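Thiosulfate sulfurtransferase (Pseudomonas aeruginosa, PDB 1YT8) probably transfers a sulfur atom from thiosulfate to cyanide, as expected of a rhodanese-family sulfurtransferase built from repeated rhodanese-like domains. Local coordinates at residues A[12-17]-A[24-29]; A[119-124]-A[512-517]; A[394-399]-A[448-453]. All coordinates share one frame; numbering follows the deposited sequence.

Contact 1 of 3, residues A[12-17]-A[24-29]; sequences HDIRAA and LALLDV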
loop_
_atom_site.group_PDB
_atom_site.type_symbol
_atom_site.label_atom_id
_atom_site.label_comp_id
_atom_site.label_asym_id
_atom_site.label_seq_id
_atom_site.Cartn_x
_atom_site.Cartn_y
_atom_site.Cartn_z
ATOM N N HIS A 12 7.237 6.145 25.104
ATOM C CA HIS A 12 7.296 5.025 26.036
ATOM C C HIS A 12 6.013 4.201 26.086
ATOM O O HIS A 12 6.070 2.977 26.224
ATOM C CB HIS A 12 7.673 5.536 27.426
ATOM C CG HIS A 12 9.042 6.136 27.477
ATOM N ND1 HIS A 12 10.187 5.378 27.350
ATOM C CD2 HIS A 12 9.451 7.425 27.552
ATOM C CE1 HIS A 12 11.241 6.174 27.342
ATOM N NE2 HIS A 12 10.822 7.421 27.462
ATOM N N ASP A 13 4.862 4.861 25.972
ATOM C CA ASP A 13 3.580 4.157 25.981
ATOM C C ASP A 13 3.502 3.264 24.748
ATOM O O ASP A 13 3.099 2.100 24.826
ATOM C CB ASP A 13 2.400 5.141 25.935
ATOM C CG ASP A 13 2.221 5.917 27.227
ATOM O OD1 ASP A 13 2.217 5.289 28.306
ATOM O OD2 ASP A 13 2.062 7.159 27.158
ATOM N N ILE A 14 3.873 3.825 23.601
ATOM C CA ILE A 14 3.838 3.083 22.344
ATOM C C ILE A 14 4.840 1.928 22.363
ATOM O O ILE A 14 4.512 0.809 21.967
ATOM C CB ILE A 14 4.166 4.004 21.140
ATOM C CG1 ILE A 14 3.148 5.155 21.055
ATOM C CG2 ILE A 14 4.198 3.183 19.856
ATOM C CD1 ILE A 14 1.695 4.714 20.891
ATOM N N ARG A 15 6.061 2.197 22.823
ATOM C CA ARG A 15 7.089 1.165 22.876
ATOM C C ARG A 15 6.658 0.013 23.771
ATOM O O ARG A 15 6.888 -1.151 23.448
ATOM C CB ARG A 15 8.412 1.742 23.387
ATOM C CG ARG A 15 9.569 0.747 23.330
ATOM C CD ARG A 15 10.851 1.343 23.894
ATOM N NE ARG A 15 11.970 0.405 23.823
ATOM C CZ ARG A 15 12.644 0.115 22.714
ATOM N NH1 ARG A 15 12.322 0.692 21.561
ATOM N NH2 ARG A 15 13.643 -0.758 22.756
ATOM N N ALA A 16 6.036 0.342 24.899
ATOM C CA ALA A 16 5.574 -0.681 25.824
ATOM C C ALA A 16 4.523 -1.556 25.145
ATOM O O ALA A 16 4.559 -2.780 25.261
ATOM C CB ALA A 16 4.992 -0.037 27.085
ATOM N N ALA A 17 3.593 -0.931 24.425
ATOM C CA ALA A 17 2.550 -1.692 23.745
ATOM C C ALA A 17 3.129 -2.576 22.634
ATOM O O ALA A 17 2.701 -3.723 22.458
ATOM C CB ALA A 17 1.481 -0.741 23.179
ATOM N N LEU A 24 -2.494 -1.560 18.533
ATOM C CA LEU A 24 -2.363 -0.110 18.527
ATOM C C LEU A 24 -2.287 0.386 17.093
ATOM O O LEU A 24 -1.894 -0.347 16.181
ATOM C CB LEU A 24 -1.100 0.322 19.287
ATOM C CG LEU A 24 0.271 -0.050 18.710
ATOM C CD1 LEU A 24 0.694 0.959 17.645
ATOM C CD2 LEU A 24 1.296 -0.068 19.828
ATOM N N ALA A 25 -2.689 1.635 16.898
ATOM C CA ALA A 25 -2.630 2.259 15.589
ATOM C C ALA A 25 -1.918 3.591 15.780
ATOM O O ALA A 25 -2.449 4.497 16.420
ATOM C CB ALA A 25 -4.039 2.477 15.033
ATOM N N LEU A 26 -0.697 3.682 15.259
ATOM C CA LEU A 26 0.109 4.902 15.342
ATOM C C LEU A 26 -0.016 5.541 13.966
ATOM O O LEU A 26 0.600 5.081 13.003
ATOM C CB LEU A 26 1.569 4.551 15.632
ATOM C CG LEU A 26 2.577 5.699 15.692
ATOM C CD1 LEU A 26 2.165 6.691 16.771
ATOM C CD2 LEU A 26 3.962 5.143 15.981
ATOM N N LEU A 27 -0.811 6.601 13.877
ATOM C CA LEU A 27 -1.062 7.247 12.595
ATOM C C LEU A 27 -0.402 8.599 12.363
ATOM O O LEU A 27 -0.592 9.538 13.135
ATOM C CB LEU A 27 -2.573 7.400 12.400
ATOM C CG LEU A 27 -3.443 6.152 12.570
ATOM C CD1 LEU A 27 -4.917 6.530 12.432
ATOM C CD2 LEU A 27 -3.055 5.110 11.531
ATOM N N ASP A 28 0.367 8.685 11.281
ATOM C CA ASP A 28 1.025 9.924 10.884
ATOM C C ASP A 28 -0.021 10.563 9.969
ATOM O O ASP A 28 -0.308 10.034 8.893
ATOM C CB ASP A 28 2.294 9.617 10.088
ATOM C CG ASP A 28 3.131 10.859 9.804
ATOM O OD1 ASP A 28 2.549 11.939 9.553
ATOM O OD2 ASP A 28 4.374 10.752 9.819
ATOM N N VAL A 29 -0.597 11.684 10.388
ATOM C CA VAL A 29 -1.629 12.325 9.580
ATOM C C VAL A 29 -1.152 13.373 8.575
ATOM O O VAL A 29 -1.967 14.034 7.932
ATOM C CB VAL A 29 -2.730 12.942 10.478
ATOM C CG1 VAL A 29 -3.437 11.836 11.249
ATOM C CG2 VAL A 29 -2.122 13.966 11.437
#

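Contact 2 of 3, residues A[119-124]-A[512-517]; sequences FGELVE and FGLVEQ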
loop_
_atom_site.group_PDB
_atom_site.type_symbol
_atom_site.label_atom_id
_atom_site.label_comp_id
_atom_site.label_asym_id
_atom_site.label_seq_id
_atom_site.Cartn_x
_atom_site.Cartn_y
_atom_site.Cartn_z
ATOM N N PHE A 119 12.372 -5.892 6.667
ATOM C CA PHE A 119 12.272 -7.336 6.852
ATOM C C PHE A 119 12.957 -8.054 5.690
ATOM O O PHE A 119 13.630 -9.064 5.884
ATOM C CB PHE A 119 10.812 -7.793 6.921
ATOM C CG PHE A 119 10.659 -9.292 6.973
ATOM C CD1 PHE A 119 11.046 -10.004 8.106
ATOM C CD2 PHE A 119 10.178 -9.994 5.874
ATOM C CE1 PHE A 119 10.958 -11.402 8.144
ATOM C CE2 PHE A 119 10.087 -11.391 5.899
ATOM C CZ PHE A 119 10.480 -12.095 7.042
ATOM N N GLY A 120 12.779 -7.529 4.480
ATOM C CA GLY A 120 13.400 -8.141 3.319
ATOM C C GLY A 120 14.911 -8.207 3.460
ATOM O O GLY A 120 15.543 -9.212 3.113
ATOM N N GLU A 121 15.497 -7.133 3.977
ATOM C CA GLU A 121 16.937 -7.089 4.164
ATOM C C GLU A 121 17.357 -8.089 5.239
ATOM O O GLU A 121 18.428 -8.689 5.144
ATOM C CB GLU A 121 17.386 -5.676 4.551
ATOM C CG GLU A 121 17.190 -4.624 3.450
ATOM C CD GLU A 121 17.866 -4.995 2.136
ATOM O OE1 GLU A 121 18.994 -5.538 2.172
ATOM O OE2 GLU A 121 17.275 -4.732 1.064
ATOM N N LEU A 122 16.513 -8.262 6.255
ATOM C CA LEU A 122 16.792 -9.208 7.339
ATOM C C LEU A 122 16.829 -10.636 6.798
ATOM O O LEU A 122 17.664 -11.449 7.216
ATOM C CB LEU A 122 15.726 -9.103 8.433
ATOM C CG LEU A 122 15.933 -9.979 9.675
ATOM C CD1 LEU A 122 17.213 -9.547 10.398
ATOM C CD2 LEU A 122 14.738 -9.843 10.606
ATOM N N VAL A 123 15.920 -10.941 5.875
ATOM C CA VAL A 123 15.875 -12.267 5.275
ATOM C C VAL A 123 17.190 -12.562 4.548
ATOM O O VAL A 123 17.782 -13.628 4.749
ATOM C CB VAL A 123 14.672 -12.407 4.295
ATOM C CG1 VAL A 123 14.747 -13.733 3.544
ATOM C CG2 VAL A 123 13.355 -12.341 5.076
ATOM N N GLU A 124 17.663 -11.627 3.722
ATOM C CA GLU A 124 18.917 -11.856 3.006
ATOM C C GLU A 124 20.083 -11.973 3.977
ATOM O O GLU A 124 20.968 -12.812 3.801
ATOM C CB GLU A 124 19.225 -10.729 2.012
ATOM C CG GLU A 124 20.415 -11.070 1.108
ATOM C CD GLU A 124 20.796 -9.956 0.150
ATOM O OE1 GLU A 124 21.365 -8.942 0.606
ATOM O OE2 GLU A 124 20.523 -10.095 -1.060
ATOM N N PHE A 512 20.472 -0.681 2.476
ATOM C CA PHE A 512 21.688 -1.290 3.016
ATOM C C PHE A 512 21.833 -1.044 4.520
ATOM O O PHE A 512 22.490 -1.814 5.226
ATOM C CB PHE A 512 22.914 -0.721 2.295
ATOM C CG PHE A 512 24.224 -1.351 2.710
ATOM C CD1 PHE A 512 24.599 -2.599 2.220
ATOM C CD2 PHE A 512 25.081 -0.693 3.590
ATOM C CE1 PHE A 512 25.814 -3.186 2.600
ATOM C CE2 PHE A 512 26.297 -1.268 3.978
ATOM C CZ PHE A 512 26.662 -2.517 3.480
ATOM N N GLY A 513 21.224 0.029 5.015
ATOM C CA GLY A 513 21.336 0.333 6.432
ATOM C C GLY A 513 20.141 -0.036 7.295
ATOM O O GLY A 513 20.141 0.243 8.496
ATOM N N LEU A 514 19.135 -0.677 6.708
ATOM C CA LEU A 514 17.926 -1.038 7.450
ATOM C C LEU A 514 18.069 -2.053 8.580
ATOM O O LEU A 514 17.462 -1.887 9.634
ATOM C CB LEU A 514 16.837 -1.515 6.484
ATOM C CG LEU A 514 16.179 -0.407 5.663
ATOM C CD1 LEU A 514 15.179 -1.018 4.700
ATOM C CD2 LEU A 514 15.492 0.582 6.597
ATOM N N VAL A 515 18.847 -3.109 8.375
ATOM C CA VAL A 515 19.005 -4.102 9.430
ATOM C C VAL A 515 19.612 -3.470 10.679
ATOM O O VAL A 515 19.207 -3.776 11.805
ATOM C CB VAL A 515 19.856 -5.289 8.950
ATOM C CG1 VAL A 515 20.204 -6.202 10.122
ATOM C CG2 VAL A 515 19.073 -6.067 7.902
ATOM N N GLU A 516 20.570 -2.572 10.482
ATOM C CA GLU A 516 21.194 -1.894 11.607
ATOM C C GLU A 516 20.137 -1.064 12.339
ATOM O O GLU A 516 20.098 -1.044 13.567
ATOM C CB GLU A 516 22.329 -0.989 11.125
ATOM C CG GLU A 516 23.088 -0.306 12.251
ATOM C CD GLU A 516 24.232 0.556 11.746
ATOM O OE1 GLU A 516 25.081 0.037 10.991
ATOM O OE2 GLU A 516 24.286 1.750 12.109
ATOM N N GLN A 517 19.275 -0.387 11.583
ATOM C CA GLN A 517 18.223 0.427 12.191
ATOM C C GLN A 517 17.237 -0.427 12.983
ATOM O O GLN A 517 16.771 -0.017 14.049
ATOM C CB GLN A 517 17.452 1.221 11.132
ATOM C CG GLN A 517 18.225 2.346 10.474
ATOM C CD GLN A 517 17.293 3.372 9.870
ATOM O OE1 GLN A 517 16.741 4.224 10.578
ATOM N NE2 GLN A 517 17.087 3.285 8.564
#

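Contact 3 of 3, residues A[394-399]-A[448-453]; sequences RVLDFT and AEVQAL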
loop_
_atom_site.group_PDB
_atom_site.type_symbol
_atom_site.label_atom_id
_atom_site.label_comp_id
_atom_site.label_asym_id
_atom_site.label_seq_id
_atom_site.Cartn_x
_atom_site.Cartn_y
_atom_site.Cartn_z
ATOM N N ARG A 394 -15.309 29.721 -8.007
ATOM C CA ARG A 394 -14.027 29.072 -7.756
ATOM C C ARG A 394 -14.211 27.561 -7.661
ATOM O O ARG A 394 -14.998 27.062 -6.851
ATOM C CB ARG A 394 -13.391 29.594 -6.464
ATOM C CG ARG A 394 -12.085 28.886 -6.087
ATOM C CD ARG A 394 -11.015 29.075 -7.165
ATOM N NE ARG A 394 -10.443 30.417 -7.137
ATOM C CZ ARG A 394 -9.644 30.916 -8.077
ATOM N NH1 ARG A 394 -9.314 30.188 -9.135
ATOM N NH2 ARG A 394 -9.163 32.143 -7.950
ATOM N N VAL A 395 -13.495 26.836 -8.510
ATOM C CA VAL A 395 -13.572 25.383 -8.510
ATOM C C VAL A 395 -12.329 24.829 -7.830
ATOM O O VAL A 395 -11.208 25.152 -8.214
ATOM C CB VAL A 395 -13.649 24.826 -9.944
ATOM C CG1 VAL A 395 -13.630 23.300 -9.914
ATOM C CG2 VAL A 395 -14.920 25.325 -10.625
ATOM N N LEU A 396 -12.540 24.004 -6.808
ATOM C CA LEU A 396 -11.451 23.384 -6.065
ATOM C C LEU A 396 -11.432 21.891 -6.374
ATOM O O LEU A 396 -12.451 21.213 -6.231
ATOM C CB LEU A 396 -11.651 23.596 -4.561
ATOM C CG LEU A 396 -11.785 25.043 -4.089
ATOM C CD1 LEU A 396 -11.872 25.072 -2.565
ATOM C CD2 LEU A 396 -10.588 25.860 -4.578
ATOM N N ASP A 397 -10.272 21.385 -6.790
ATOM C CA ASP A 397 -10.107 19.975 -7.138
ATOM C C ASP A 397 -9.325 19.250 -6.037
ATOM O O ASP A 397 -8.170 19.575 -5.775
ATOM C CB ASP A 397 -9.348 19.861 -8.465
ATOM C CG ASP A 397 -9.529 18.512 -9.135
ATOM O OD1 ASP A 397 -9.869 17.531 -8.436
ATOM O OD2 ASP A 397 -9.319 18.433 -10.366
ATOM N N PHE A 398 -9.956 18.258 -5.415
ATOM C CA PHE A 398 -9.342 17.496 -4.329
ATOM C C PHE A 398 -8.686 16.180 -4.746
ATOM O O PHE A 398 -8.124 15.472 -3.901
ATOM C CB PHE A 398 -10.393 17.216 -3.250
ATOM C CG PHE A 398 -10.822 18.442 -2.494
ATOM C CD1 PHE A 398 -10.220 18.775 -1.285
ATOM C CD2 PHE A 398 -11.796 19.288 -3.014
ATOM C CE1 PHE A 398 -10.582 19.935 -0.602
ATOM C CE2 PHE A 398 -12.163 20.453 -2.338
ATOM C CZ PHE A 398 -11.555 20.775 -1.132
ATOM N N THR A 399 -8.757 15.836 -6.029
ATOM C CA THR A 399 -8.142 14.590 -6.489
ATOM C C THR A 399 -6.625 14.682 -6.299
ATOM O O THR A 399 -6.093 15.761 -6.051
ATOM C CB THR A 399 -8.458 14.319 -7.978
ATOM O OG1 THR A 399 -8.095 12.971 -8.307
ATOM C CG2 THR A 399 -7.686 15.271 -8.874
ATOM N N ALA A 448 -18.098 21.154 4.456
ATOM C CA ALA A 448 -18.247 21.854 5.727
ATOM C C ALA A 448 -17.077 22.773 6.064
ATOM O O ALA A 448 -17.280 23.892 6.545
ATOM C CB ALA A 448 -18.467 20.847 6.860
ATOM N N GLU A 449 -15.855 22.311 5.818
ATOM C CA GLU A 449 -14.684 23.126 6.115
ATOM C C GLU A 449 -14.585 24.335 5.189
ATOM O O GLU A 449 -14.263 25.437 5.627
ATOM C CB GLU A 449 -13.393 22.309 6.010
ATOM C CG GLU A 449 -12.212 23.065 6.597
ATOM C CD GLU A 449 -10.911 22.291 6.585
ATOM O OE1 GLU A 449 -10.936 21.046 6.478
ATOM O OE2 GLU A 449 -9.855 22.945 6.703
ATOM N N VAL A 450 -14.859 24.135 3.907
ATOM C CA VAL A 450 -14.788 25.254 2.977
ATOM C C VAL A 450 -15.831 26.307 3.364
ATOM O O VAL A 450 -15.560 27.508 3.320
ATOM C CB VAL A 450 -15.011 24.795 1.519
ATOM C CG1 VAL A 450 -14.987 26.001 0.595
ATOM C CG2 VAL A 450 -13.910 23.805 1.110
ATOM N N GLN A 451 -17.018 25.857 3.758
ATOM C CA GLN A 451 -18.064 26.790 4.168
ATOM C C GLN A 451 -17.621 27.569 5.397
ATOM O O GLN A 451 -17.809 28.782 5.477
ATOM C CB GLN A 451 -19.357 26.046 4.502
ATOM C CG GLN A 451 -20.014 25.351 3.335
ATOM C CD GLN A 451 -21.218 24.550 3.770
ATOM O OE1 GLN A 451 -21.125 23.723 4.675
ATOM N NE2 GLN A 451 -22.356 24.787 3.128
ATOM N N ALA A 452 -17.027 26.866 6.357
ATOM C CA ALA A 452 -16.568 27.499 7.593
ATOM C C ALA A 452 -15.465 28.526 7.361
ATOM O O ALA A 452 -15.517 29.639 7.891
ATOM C CB ALA A 452 -16.090 26.433 8.579
ATOM N N LEU A 453 -14.472 28.156 6.560
ATOM C CA LEU A 453 -13.355 29.049 6.278
ATOM C C LEU A 453 -13.709 30.244 5.392
ATOM O O LEU A 453 -13.173 31.339 5.580
ATOM C CB LEU A 453 -12.208 28.262 5.627
ATOM C CG LEU A 453 -11.551 27.178 6.485
ATOM C CD1 LEU A 453 -10.700 26.266 5.602
ATOM C CD2 LEU A 453 -10.705 27.832 7.577
#

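Contact 1 of 3, residues A[12-17]-A[24-29]
Ala17 CB and Leu24 CD2 meet at 3.4 Å, closer than two carbons usually pack, so the helix and the residue leading into the strand are pressed tightly together here. The CD2 methyl enters at the helix surface between two residues one turn apart: besides Ala17 it lies 4.0 Å from the backbone O of Ile14 and 4.4 Å from Ile14 CG2. Leu24 reaches this place with CG lodged between its backbone N and carbonyl carbon (chi1 66°), a rotamer uncommon for leucine, which sends CD2 at the helix. Two residues on, Leu26 faces the helix again, and its CD2 stands 4.3 Å from Ile14 CG2. The CG2 branch of Ile14 thus touches both leucines, and the side chains meet through carbon alone. Ala17 is held in the helix by the backbone bond from its N to Asp13 O. Around this buried patch, Trp101 of helix 97-103 and Thr67 of strand 66-69 each touch both Ile14 and Leu26. Strand 25-28 runs between parallel strands 66-69 and 44-45, and helix 11-20 packs against its face in the first rhodanese-like domain.

Contact 2 of 3, residues A[119-124]-A[512-517]
This is an apolar helix-to-helix contact between distant parts of the chain: Glu121 and Leu122, on helix 114-127, meet Leu514 and Val515, at the start of helix 514-521. The backbones come close, with the CA atoms of Leu122 and Val515 only 5.9 Å apart, and the small branched side chain of Val515 lies between them. Val515 CG2 rests on the helix surface itself, 3.8 Å from the backbone N of Leu122 and 3.8 Å from Glu121 CB. The torsion of Val515 (chi1 171°) sets CG1 anti to its backbone N and leaves CG2 beside that N; CG1 approaches Leu122 CD1 more loosely, at 4.5 Å. Glu121 takes part through its aliphatic portion, CG lying 4.3 Å from Leu514 CD1; the chain bends at chi2 (-55°), and the carboxylate beyond forms a salt bridge with Arg196. Glu124 also engages Arg196, which lines the sulfite pocket; the two glutamates probably help to orient this arginine. Helix 197-208 packs against helix 114-127 through Ile200, which touches Glu121 and Val123, and Ile201, which touches Phe119. Phe526, from the chain beyond helix 514-521, adds an edge-to-face ring contact to Phe119 and also touches Leu122.

Contact 3 of 3, residues A[394-399]-A[448-453]
Asp397 OD1 accepts a 3.1 Å hydrogen bond from the backbone N of Thr399, closing an Asx turn around Phe398, whose ring meets Val450 across the contact. The bond is nearly straight, 165° at the hydrogen, but the donor stands above the carboxylate plane rather than within it. Thr399 is held further by its hydroxyl, bonded to Asn403 ND2, and by its carbonyl O, which accepts from Trp414 NE1. The turn follows directly on the strand.

The packing itself depends on one methyl group. Val450 CG2 lies 4.4 Å from Phe398 CZ, at the ring's edge and near its plane, so the helix meets the rim of the aromatic ring and not a face. The same CG2 lies 4.4 Å from Leu396 CD1. With CG1 of Val450 anti to its backbone N (chi1 178°), CG2 is the branch that meets both. Leu396 in the strand and Phe398 just beyond it both point their side chains toward the helix. The touch is light, with 78 Å² buried in all, and Leu435 of strand 432-436 contacts all three residues, adding to the hydrophobic layer. Glu449, next to Val450, forms a salt bridge with Arg82 of helix 75-85, in the first rhodanese-like domain.

Strand 393-397 runs between strands 432-436 and 413-414, and helix 441-454 follows strand 432-436. A helix packed on a parallel five-stranded sheet of order 1-5-4-2-3 is the alpha/beta arrangement of the rhodanese fold. Strand 432-436 and helix 441-454 correspond in order to strand 188-192 and helix 197-208 of another domain, where Cys193 to Arg198 of the sulfite pocket span the connection and the start of the helix.

How the contacts relate
Contacts 1 and 3 are helix-on-sheet packings within two different rhodanese-like domains, each on the second strand of a parallel sheet of order 1-5-4-2-3, with centres about 32 Å apart. The helices differ: 11-20 precedes its strand, whereas 441-454 follows the fourth strand of its sheet. Contact 2 instead joins helix 114-127, which follows the first of these sheets, to helix 514-521 near the C-terminus. Its centre lies about 22 Å from that of contact 1 and 43 Å from that of contact 3. Contact 1 closes first along the chain; contact 3 is nested within the long loop closed by contact 2. Contacts 1 and 3 thus each join a helix to its own domain's sheet, whereas contact 2 brings the C-terminal helix back to the early part of the chain.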